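Local coordinates for protein putative DsbA oxidoreductase SCO1869 (PDB 3GL5) that is of unknown function but probably acts as a thiol-disulfide oxidoreductase of the DsbA type, at residues A[13-18]-A[76-81]; A[87-92]-A[127-132]; A[94-99]-A[131-136]. One frame throughout, in Å; residues are numbered along the deposited sequence.

Contact 1. Residues A[13-18]-A[76-81]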
loop_
_atom_site.group_PDB
_atom_site.type_symbol
_atom_site.label_atom_id
_atom_site.label_comp_id
_atom_site.label_asym_id
_atom_site.label_seq_id
_atom_site.Cartn_x
_atom_site.Cartn_y
_atom_site.Cartn_z
ATOM N N CYS A 13 22.863 -1.537 4.933
ATOM C CA CYS A 13 22.639 -1.500 6.372
ATOM C C CYS A 13 22.600 -2.965 6.855
ATOM O O CYS A 13 21.611 -3.653 6.650
ATOM C CB CYS A 13 21.328 -0.773 6.611
ATOM S SG CYS A 13 20.569 -0.919 8.184
ATOM N N PRO A 14 23.697 -3.454 7.437
ATOM C CA PRO A 14 23.759 -4.874 7.850
ATOM C C PRO A 14 22.651 -5.258 8.824
ATOM O O PRO A 14 22.128 -6.342 8.702
ATOM C CB PRO A 14 25.135 -5.006 8.527
ATOM C CG PRO A 14 25.945 -3.829 8.076
ATOM C CD PRO A 14 24.984 -2.738 7.617
ATOM N N TRP A 15 22.305 -4.389 9.782
ATOM C CA TRP A 15 21.198 -4.621 10.728
ATOM C C TRP A 15 19.807 -4.591 10.129
ATOM O O TRP A 15 18.885 -5.098 10.744
ATOM C CB TRP A 15 21.241 -3.604 11.875
ATOM C CG TRP A 15 22.487 -3.820 12.745
ATOM C CD1 TRP A 15 23.581 -2.991 12.884
ATOM C CD2 TRP A 15 22.761 -4.981 13.517
ATOM N NE1 TRP A 15 24.519 -3.578 13.727
ATOM C CE2 TRP A 15 24.030 -4.799 14.126
ATOM C CE3 TRP A 15 22.042 -6.153 13.773
ATOM C CZ2 TRP A 15 24.592 -5.751 14.989
ATOM C CZ3 TRP A 15 22.614 -7.120 14.624
ATOM C CH2 TRP A 15 23.876 -6.902 15.220
ATOM N N CYS A 16 19.639 -3.925 8.982
ATOM C CA CYS A 16 18.380 -3.967 8.233
ATOM C C CYS A 16 18.180 -5.387 7.682
ATOM O O CYS A 16 17.097 -5.968 7.820
ATOM C CB CYS A 16 18.414 -2.943 7.094
ATOM S SG CYS A 16 18.492 -1.248 7.654
ATOM N N TYR A 17 19.245 -5.936 7.089
ATOM C CA TYR A 17 19.292 -7.308 6.566
ATOM C C TYR A 17 19.063 -8.373 7.640
ATOM O O TYR A 17 18.241 -9.267 7.448
ATOM C CB TYR A 17 20.637 -7.524 5.906
ATOM C CG TYR A 17 20.920 -8.884 5.253
ATOM C CD1 TYR A 17 20.024 -9.503 4.346
ATOM C CD2 TYR A 17 22.127 -9.493 5.476
ATOM C CE1 TYR A 17 20.364 -10.768 3.723
ATOM C CE2 TYR A 17 22.483 -10.693 4.864
ATOM C CZ TYR A 17 21.622 -11.328 4.006
ATOM O OH TYR A 17 22.099 -12.489 3.456
ATOM N N VAL A 18 19.777 -8.269 8.767
ATOM C CA VAL A 18 19.573 -9.172 9.907
ATOM C C VAL A 18 18.193 -8.941 10.560
ATOM O O VAL A 18 17.467 -9.914 10.833
ATOM C CB VAL A 18 20.755 -9.111 10.969
ATOM C CG1 VAL A 18 20.577 -10.134 12.060
ATOM C CG2 VAL A 18 22.092 -9.399 10.284
ATOM N N GLU A 76 32.299 -7.059 12.043
ATOM C CA GLU A 76 31.892 -7.822 10.865
ATOM C C GLU A 76 31.768 -9.317 11.147
ATOM O O GLU A 76 30.809 -9.968 10.677
ATOM C CB GLU A 76 32.848 -7.596 9.692
ATOM C CG GLU A 76 32.755 -6.208 9.061
ATOM C CD GLU A 76 31.331 -5.717 8.888
ATOM O OE1 GLU A 76 30.585 -6.274 8.056
ATOM O OE2 GLU A 76 30.969 -4.755 9.608
ATOM N N ASP A 77 32.723 -9.849 11.898
ATOM C CA ASP A 77 32.645 -11.242 12.355
ATOM C C ASP A 77 31.384 -11.447 13.201
ATOM O O ASP A 77 30.648 -12.412 13.015
ATOM C CB ASP A 77 33.896 -11.655 13.144
ATOM C CG ASP A 77 35.159 -11.656 12.288
ATOM O OD1 ASP A 77 35.096 -11.568 11.059
ATOM O OD2 ASP A 77 36.261 -11.723 12.850
ATOM N N ASN A 78 31.112 -10.521 14.108
ATOM C CA ASN A 78 29.900 -10.640 14.872
ATOM C C ASN A 78 28.644 -10.600 14.012
ATOM O O ASN A 78 27.710 -11.381 14.223
ATOM C CB ASN A 78 29.779 -9.554 15.919
ATOM C CG ASN A 78 28.428 -9.611 16.604
ATOM O OD1 ASN A 78 28.026 -10.666 17.107
ATOM N ND2 ASN A 78 27.707 -8.486 16.610
ATOM N N LEU A 79 28.621 -9.687 13.047
ATOM C CA LEU A 79 27.494 -9.585 12.143
ATOM C C LEU A 79 27.348 -10.873 11.328
ATOM O O LEU A 79 26.244 -11.329 11.068
ATOM C CB LEU A 79 27.644 -8.349 11.257
ATOM C CG LEU A 79 27.002 -7.081 11.856
ATOM C CD1 LEU A 79 27.581 -5.797 11.198
ATOM C CD2 LEU A 79 25.506 -7.154 11.667
ATOM N N GLY A 80 28.467 -11.448 10.918
ATOM C CA GLY A 80 28.442 -12.731 10.226
ATOM C C GLY A 80 27.858 -13.851 11.075
ATOM O O GLY A 80 27.088 -14.674 10.586
ATOM N N ALA A 81 28.205 -13.886 12.348
ATOM C CA ALA A 81 27.612 -14.883 13.244
ATOM C C ALA A 81 26.091 -14.707 13.395
ATOM O O ALA A 81 25.326 -15.707 13.378
ATOM C CB ALA A 81 28.313 -14.846 14.660
#
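With CG anti to its own carbonyl carbon and beside the backbone N (chi1 -67°), Trp-15 carries its indole out from helix 14-28 toward helix 69-85, one face turned to Leu-79. Leu-79 CD2 sits over the six-membered ring, 3.7 Å from the Trp-15 ring centroid and 11° off the ring normal, a well-centred CH-pi contact. CD1 rests on the proline ring, 3.7 Å from Pro-14 CB, which CD2 also touches. Val-18 closes the group more loosely, its CG2 4.3 Å from Leu-79 CD2. Cys-13, at the N-cap, and Cys-16 bracket Pro-14 and Trp-15 and are joined by a disulfide with SG to SG at 2.2 Å, consistent with the CxxC motif that begins the active-site helix in thioredoxin-fold oxidoreductases. The partner helix, 69-85, belongs to the helical part that DsbA-like proteins add to that fold. The axes of the short helical segments run within 14° of parallel but stay 11.0 Å apart at closest, so the gap is bridged by side chains alone, with no hydrogen bond across it. Asn-78 comes up at the indole edge, near its plane, with ND2 4.4 Å from Trp-15 CH2, while its OD1 is bonded to Gln-82. The indole NE1 donates to Ala-235 O of the second subunit, and Cys-234 of that subunit packs on Pro-14.

Contact 2. Residues A[87-92]-A[127-132]. With NA (sodium ion), chain B.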
loop_
_atom_site.group_PDB
_atom_site.type_symbol
_atom_site.label_atom_id
_atom_site.label_comp_id
_atom_site.label_asym_id
_atom_site.label_seq_id
_atom_site.Cartn_x
_atom_site.Cartn_y
_atom_site.Cartn_z
ATOM N N GLY A 87 19.867 -17.711 9.247
ATOM C CA GLY A 87 19.843 -18.404 7.963
ATOM C C GLY A 87 20.235 -17.560 6.773
ATOM O O GLY A 87 19.981 -17.933 5.619
ATOM N N LEU A 88 20.884 -16.438 7.060
ATOM C CA LEU A 88 21.383 -15.523 6.050
ATOM C C LEU A 88 22.860 -15.646 5.824
ATOM O O LEU A 88 23.638 -15.669 6.757
ATOM C CB LEU A 88 21.109 -14.070 6.463
ATOM C CG LEU A 88 19.697 -13.654 6.885
ATOM C CD1 LEU A 88 19.647 -12.176 7.335
ATOM C CD2 LEU A 88 18.685 -13.910 5.776
ATOM N N ALA A 89 23.250 -15.639 4.567
ATOM C CA ALA A 89 24.643 -15.536 4.189
ATOM C C ALA A 89 25.139 -14.108 4.454
ATOM O O ALA A 89 24.377 -13.139 4.336
ATOM C CB ALA A 89 24.777 -15.869 2.712
ATOM N N TYR A 90 26.415 -13.973 4.800
ATOM C CA TYR A 90 26.984 -12.666 5.120
ATOM C C TYR A 90 28.507 -12.759 5.006
ATOM O O TYR A 90 29.134 -13.434 5.835
ATOM C CB TYR A 90 26.619 -12.267 6.529
ATOM C CG TYR A 90 26.967 -10.842 6.858
ATOM C CD1 TYR A 90 26.021 -9.829 6.751
ATOM C CD2 TYR A 90 28.259 -10.495 7.271
ATOM C CE1 TYR A 90 26.347 -8.454 7.065
ATOM C CE2 TYR A 90 28.605 -9.149 7.568
ATOM C CZ TYR A 90 27.649 -8.139 7.462
ATOM O OH TYR A 90 27.989 -6.843 7.759
ATOM N N ARG A 91 29.088 -12.129 3.978
ATOM C CA ARG A 91 30.557 -12.089 3.831
ATOM C C ARG A 91 31.199 -11.179 4.847
ATOM O O ARG A 91 30.843 -10.013 4.950
ATOM C CB ARG A 91 30.964 -11.641 2.448
ATOM C CG ARG A 91 30.404 -12.565 1.433
ATOM C CD ARG A 91 30.612 -12.041 0.052
ATOM N NE ARG A 91 31.897 -12.524 -0.416
ATOM C CZ ARG A 91 32.125 -13.786 -0.799
ATOM N NH1 ARG A 91 31.148 -14.696 -0.788
ATOM N NH2 ARG A 91 33.339 -14.140 -1.193
ATOM N N THR A 92 32.137 -11.730 5.618
ATOM C CA THR A 92 32.793 -10.974 6.698
ATOM C C THR A 92 34.054 -10.254 6.219
ATOM O O THR A 92 34.763 -9.644 7.020
ATOM C CB THR A 92 33.136 -11.872 7.913
ATOM O OG1 THR A 92 33.869 -13.021 7.464
ATOM C CG2 THR A 92 31.862 -12.351 8.576
ATOM N N ASN A 127 24.187 -7.444 -2.120
ATOM C CA ASN A 127 25.087 -6.682 -1.246
ATOM C C ASN A 127 25.956 -7.565 -0.291
ATOM O O ASN A 127 27.193 -7.539 -0.355
ATOM C CB ASN A 127 24.347 -5.532 -0.509
ATOM C CG ASN A 127 25.322 -4.490 0.085
ATOM O OD1 ASN A 127 26.437 -4.293 -0.435
ATOM N ND2 ASN A 127 24.915 -3.844 1.191
ATOM N N PHE A 128 25.298 -8.380 0.537
ATOM C CA PHE A 128 25.930 -9.041 1.682
ATOM C C PHE A 128 26.416 -10.467 1.439
ATOM O O PHE A 128 27.351 -10.915 2.107
ATOM C CB PHE A 128 24.981 -9.003 2.897
ATOM C CG PHE A 128 24.674 -7.597 3.388
ATOM C CD1 PHE A 128 25.637 -6.858 4.056
ATOM C CD2 PHE A 128 23.412 -7.011 3.165
ATOM C CE1 PHE A 128 25.357 -5.549 4.505
ATOM C CE2 PHE A 128 23.129 -5.730 3.624
ATOM C CZ PHE A 128 24.131 -4.981 4.301
ATOM N N ALA A 129 25.816 -11.163 0.476
ATOM C CA ALA A 129 26.175 -12.564 0.168
ATOM C C ALA A 129 27.143 -12.701 -0.986
ATOM O O ALA A 129 27.782 -13.700 -1.151
ATOM C CB ALA A 129 24.921 -13.404 -0.102
ATOM N N ASP A 130 27.286 -11.665 -1.766
ATOM C CA ASP A 130 27.815 -11.794 -3.089
ATOM C C ASP A 130 29.039 -10.894 -3.202
ATOM O O ASP A 130 29.005 -9.749 -2.750
ATOM C CB ASP A 130 26.699 -11.253 -3.969
ATOM C CG ASP A 130 26.744 -11.749 -5.370
ATOM O OD1 ASP A 130 27.853 -11.916 -5.926
ATOM O OD2 ASP A 130 25.638 -11.899 -5.934
ATOM N N GLU A 131 30.100 -11.389 -3.832
ATOM C CA GLU A 131 31.378 -10.659 -3.960
ATOM C C GLU A 131 31.294 -9.495 -4.963
ATOM O O GLU A 131 31.923 -8.446 -4.757
ATOM C CB GLU A 131 32.492 -11.659 -4.294
ATOM C CG GLU A 131 33.823 -11.100 -4.704
ATOM C CD GLU A 131 34.824 -12.201 -5.093
ATOM O OE1 GLU A 131 34.470 -13.408 -5.001
ATOM O OE2 GLU A 131 35.968 -11.867 -5.501
ATOM N N ARG A 132 30.471 -9.654 -6.006
ATOM C CA ARG A 132 30.175 -8.553 -6.910
ATOM C C ARG A 132 29.420 -7.429 -6.202
ATOM O O ARG A 132 28.494 -7.667 -5.417
ATOM C CB ARG A 132 29.379 -9.026 -8.124
ATOM C CG ARG A 132 30.170 -9.935 -9.042
ATOM C CD ARG A 132 29.262 -10.670 -10.002
ATOM N NE ARG A 132 28.575 -11.774 -9.332
ATOM C CZ ARG A 132 27.750 -12.628 -9.936
ATOM N NH1 ARG A 132 27.474 -12.499 -11.232
ATOM N NH2 ARG A 132 27.183 -13.601 -9.231
HETATM NA NA NA B . 28.072 -7.396 -3.141
HETATM O O HOH W 1 28.359 -15.578 0.387
HETATM O O HOH W 2 28.023 -4.827 -2.967
HETATM O O HOH W 3 30.776 -6.618 -3.249
#
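Arg-91 N donates to Phe-128 O at 2.8 Å, almost straight at 175°, and ties 87-92, the loop between helix 69-85 and strand 96-97, to the chain where it runs on from helix 116-128 into a sodium-binding turn. Beyond that bond the arginine chain lies over the backbone of Ala-129, with Arg-91 CD 3.5 Å from Ala-129 O. A bend at chi3 (89°) then turns the guanidinium so that one face covers Glu-131 CB, while at its edge NH1 donates to a water that in turn donates to Ala-129 O. Arg-91 NH2 lies 4.0 Å from Glu-131 OE1, a meeting of charges only, with no N-H pointing at the oxygen. Cutting Arg-91 back to an alanine would probably leave the water without its guanidinium partner and the Glu-131 carboxylate without a nearby positive charge. Next to this, Ala-89 CB touches Ala-129 CB at 3.7 Å. The Tyr-90 and Phe-128 rings lie nearly parallel, 14° apart, but barely overlap, Tyr-90 CE1 being 3.5 Å from Phe-128 CD1. Farther out, Tyr-90 OH is held by Glu-76. A sodium ion is gripped in the turn by the carbonyls of Gly-126, Asn-127, Asp-130 and Arg-132, with Arg-132 O 2.3 Å from the ion, and by two waters. No carboxylate oxygen enters this shell, so the ion draws on backbone dipoles and probably stiffens the turn through its main chain.

Contact 3. Residues A[94-99]-A[131-136]. With NA (sodium ion), chain B; ACT (acetate ion), chain C.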
loop_
_atom_site.group_PDB
_atom_site.type_symbol
_atom_site.label_atom_id
_atom_site.label_comp_id
_atom_site.label_asym_id
_atom_site.label_seq_id
_atom_site.Cartn_x
_atom_site.Cartn_y
_atom_site.Cartn_z
ATOM N N ASP A 94 35.826 -7.965 2.741
ATOM C CA ASP A 94 35.875 -7.314 1.432
ATOM C C ASP A 94 34.556 -6.821 0.931
ATOM O O ASP A 94 34.388 -6.723 -0.274
ATOM C CB ASP A 94 36.461 -8.233 0.353
ATOM C CG ASP A 94 37.844 -8.735 0.697
ATOM O OD1 ASP A 94 38.655 -7.990 1.314
ATOM O OD2 ASP A 94 38.112 -9.905 0.350
ATOM N N ARG A 95 33.616 -6.546 1.827
ATOM C CA ARG A 95 32.364 -5.884 1.437
ATOM C C ARG A 95 32.637 -4.431 1.068
ATOM O O ARG A 95 33.629 -3.830 1.509
ATOM C CB ARG A 95 31.345 -5.948 2.557
ATOM C CG ARG A 95 30.787 -7.395 2.879
ATOM C CD ARG A 95 29.381 -7.354 3.535
ATOM N NE ARG A 95 29.344 -6.480 4.711
ATOM C CZ ARG A 95 28.966 -5.201 4.688
ATOM N NH1 ARG A 95 28.588 -4.621 3.541
ATOM N NH2 ARG A 95 28.980 -4.494 5.825
ATOM N N ASP A 96 31.786 -3.902 0.197
ATOM C CA ASP A 96 31.890 -2.522 -0.218
ATOM C C ASP A 96 30.609 -1.800 0.169
ATOM O O ASP A 96 29.652 -2.404 0.698
ATOM C CB ASP A 96 32.219 -2.399 -1.711
ATOM C CG ASP A 96 31.083 -2.897 -2.630
ATOM O OD1 ASP A 96 30.166 -3.625 -2.192
ATOM O OD2 ASP A 96 31.123 -2.559 -3.833
ATOM N N HIS A 97 30.598 -0.499 -0.074
ATOM C CA HIS A 97 29.547 0.345 0.400
ATOM C C HIS A 97 29.434 1.544 -0.538
ATOM O O HIS A 97 30.445 2.126 -0.907
ATOM C CB HIS A 97 29.915 0.793 1.813
ATOM C CG HIS A 97 29.061 1.892 2.338
ATOM N ND1 HIS A 97 28.135 1.698 3.345
ATOM C CD2 HIS A 97 29.002 3.206 2.020
ATOM C CE1 HIS A 97 27.531 2.847 3.612
ATOM N NE2 HIS A 97 28.030 3.773 2.812
ATOM N N GLY A 98 28.201 1.932 -0.887
ATOM C CA GLY A 98 27.967 3.053 -1.812
ATOM C C GLY A 98 26.569 3.648 -1.723
ATOM O O GLY A 98 25.810 3.411 -0.763
ATOM N N SER A 99 26.246 4.463 -2.719
ATOM C CA SER A 99 24.954 5.112 -2.812
ATOM C C SER A 99 23.843 4.085 -3.141
ATOM O O SER A 99 24.073 3.159 -3.936
ATOM C CB SER A 99 25.040 6.193 -3.900
ATOM O OG SER A 99 23.738 6.468 -4.421
ATOM N N GLU A 131 30.100 -11.389 -3.832
ATOM C CA GLU A 131 31.378 -10.659 -3.960
ATOM C C GLU A 131 31.294 -9.495 -4.963
ATOM O O GLU A 131 31.923 -8.446 -4.757
ATOM C CB GLU A 131 32.492 -11.659 -4.294
ATOM C CG GLU A 131 33.823 -11.100 -4.704
ATOM C CD GLU A 131 34.824 -12.201 -5.093
ATOM O OE1 GLU A 131 34.470 -13.408 -5.001
ATOM O OE2 GLU A 131 35.968 -11.867 -5.501
ATOM N N ARG A 132 30.471 -9.654 -6.006
ATOM C CA ARG A 132 30.175 -8.553 -6.910
ATOM C C ARG A 132 29.420 -7.429 -6.202
ATOM O O ARG A 132 28.494 -7.667 -5.417
ATOM C CB ARG A 132 29.379 -9.026 -8.124
ATOM C CG ARG A 132 30.170 -9.935 -9.042
ATOM C CD ARG A 132 29.262 -10.670 -10.002
ATOM N NE ARG A 132 28.575 -11.774 -9.332
ATOM C CZ ARG A 132 27.750 -12.628 -9.936
ATOM N NH1 ARG A 132 27.474 -12.499 -11.232
ATOM N NH2 ARG A 132 27.183 -13.601 -9.231
ATOM N N SER A 133 29.820 -6.199 -6.500
ATOM C CA SER A 133 29.206 -5.006 -5.936
ATOM C C SER A 133 27.824 -4.745 -6.537
ATOM O O SER A 133 27.585 -5.006 -7.728
ATOM C CB SER A 133 30.108 -3.799 -6.184
ATOM O OG SER A 133 29.522 -2.621 -5.680
ATOM N N VAL A 134 26.918 -4.264 -5.700
ATOM C CA VAL A 134 25.659 -3.697 -6.168
ATOM C C VAL A 134 25.748 -2.184 -6.423
ATOM O O VAL A 134 24.735 -1.551 -6.776
ATOM C CB VAL A 134 24.495 -3.986 -5.205
ATOM C CG1 VAL A 134 24.338 -5.489 -5.011
ATOM C CG2 VAL A 134 24.671 -3.275 -3.880
ATOM N N PHE A 135 26.926 -1.590 -6.239
ATOM C CA PHE A 135 27.038 -0.106 -6.298
ATOM C C PHE A 135 27.656 0.395 -7.600
ATOM O O PHE A 135 28.530 -0.252 -8.169
ATOM C CB PHE A 135 27.811 0.440 -5.089
ATOM C CG PHE A 135 27.238 -0.001 -3.757
ATOM C CD1 PHE A 135 26.072 0.594 -3.254
ATOM C CD2 PHE A 135 27.854 -1.020 -3.019
ATOM C CE1 PHE A 135 25.524 0.189 -2.001
ATOM C CE2 PHE A 135 27.318 -1.445 -1.792
ATOM C CZ PHE A 135 26.156 -0.835 -1.277
ATOM N N ASN A 136 27.196 1.535 -8.083
ATOM C CA ASN A 136 27.747 2.067 -9.301
ATOM C C ASN A 136 27.941 0.997 -10.430
ATOM O O ASN A 136 28.999 0.955 -11.068
ATOM C CB ASN A 136 29.092 2.753 -8.995
ATOM C CG ASN A 136 29.553 3.665 -10.131
ATOM O OD1 ASN A 136 28.733 4.171 -10.893
ATOM N ND2 ASN A 136 30.871 3.856 -10.259
HETATM NA NA NA B . 28.072 -7.396 -3.141
HETATM C C ACT C . 27.481 -1.006 5.317
HETATM O O ACT C . 27.341 -0.696 4.119
HETATM O OXT ACT C . 27.981 -2.124 5.476
HETATM C CH3 ACT C . 27.082 -0.084 6.445
HETATM O O HOH W 2 28.023 -4.827 -2.967
HETATM O O HOH W 3 30.776 -6.618 -3.249
#
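The Phe-135 ring lies with one face against the backbone of His-97 and Gly-98, bringing the short strand 96-97 against the loop between helices 116-128 and 138-147. Round this ring the contact is dense: Gly-98 N stands 3.2 Å above the Phe-135 ring plane, Gly-98 CA makes a CH-pi contact, and Val-134 CG2 covers the opposite face. In the ring plane, Ser-99 O approaches Phe-135 CD1 to 3.3 Å and Asp-96 OD1 lies beside CD2. A CB at position 98 would run into the ring, which suits glycine there. Ser-133 makes an ST turn, its OG accepting from Phe-135 N at 2.8 Å, and this fixes the bend leading into the phenylalanine. The same hydroxyl donates to Asp-96 OD2, though the modelled distance is too short to trust. Toward the sodium ion packing gives way to water. Asp-96 CG is tucked between its backbone N and carbonyl carbon (chi1 67°), which brings OD1 to two sodium-bound waters, the nearer one donating to it at 2.6 Å. Away from 131-136, His-97 ND1 donates to O and Arg-95 NH2, shared with Glu-76 in a salt bridge, to OXT of a bound acetate, both at 2.6 Å. The acetate is probably from the crystallisation liquor but may mark a site that takes a carboxylate, while Asp-96, in the second shell, probably orients the sodium waters and offsets some of the ion's charge.

Overall arrangement
From strand 3-9 the chain enters helix 14-28, and contact 1 closes the first long loop when helix 69-85 returns to that helix's N-terminal end after strand 36-42 and helix 57-64. Contacts 2 and 3 both open after contact 1 has closed, and cross each other: 87-92 and then 94-99 open them, helices 101-111 and 116-128 intervene, and 127-132 and 131-136 close them in the same order, sharing Glu-131, Arg-132 and the sodium ion. A hydrogen bond from Tyr-17 OH to Ala-89 O joins contact 2 to contact 1. Contact 1 ties helix 14-28 to helix 69-85, while contacts 2 and 3 hold residues 87-99 to the sodium-binding chain after helix 116-128.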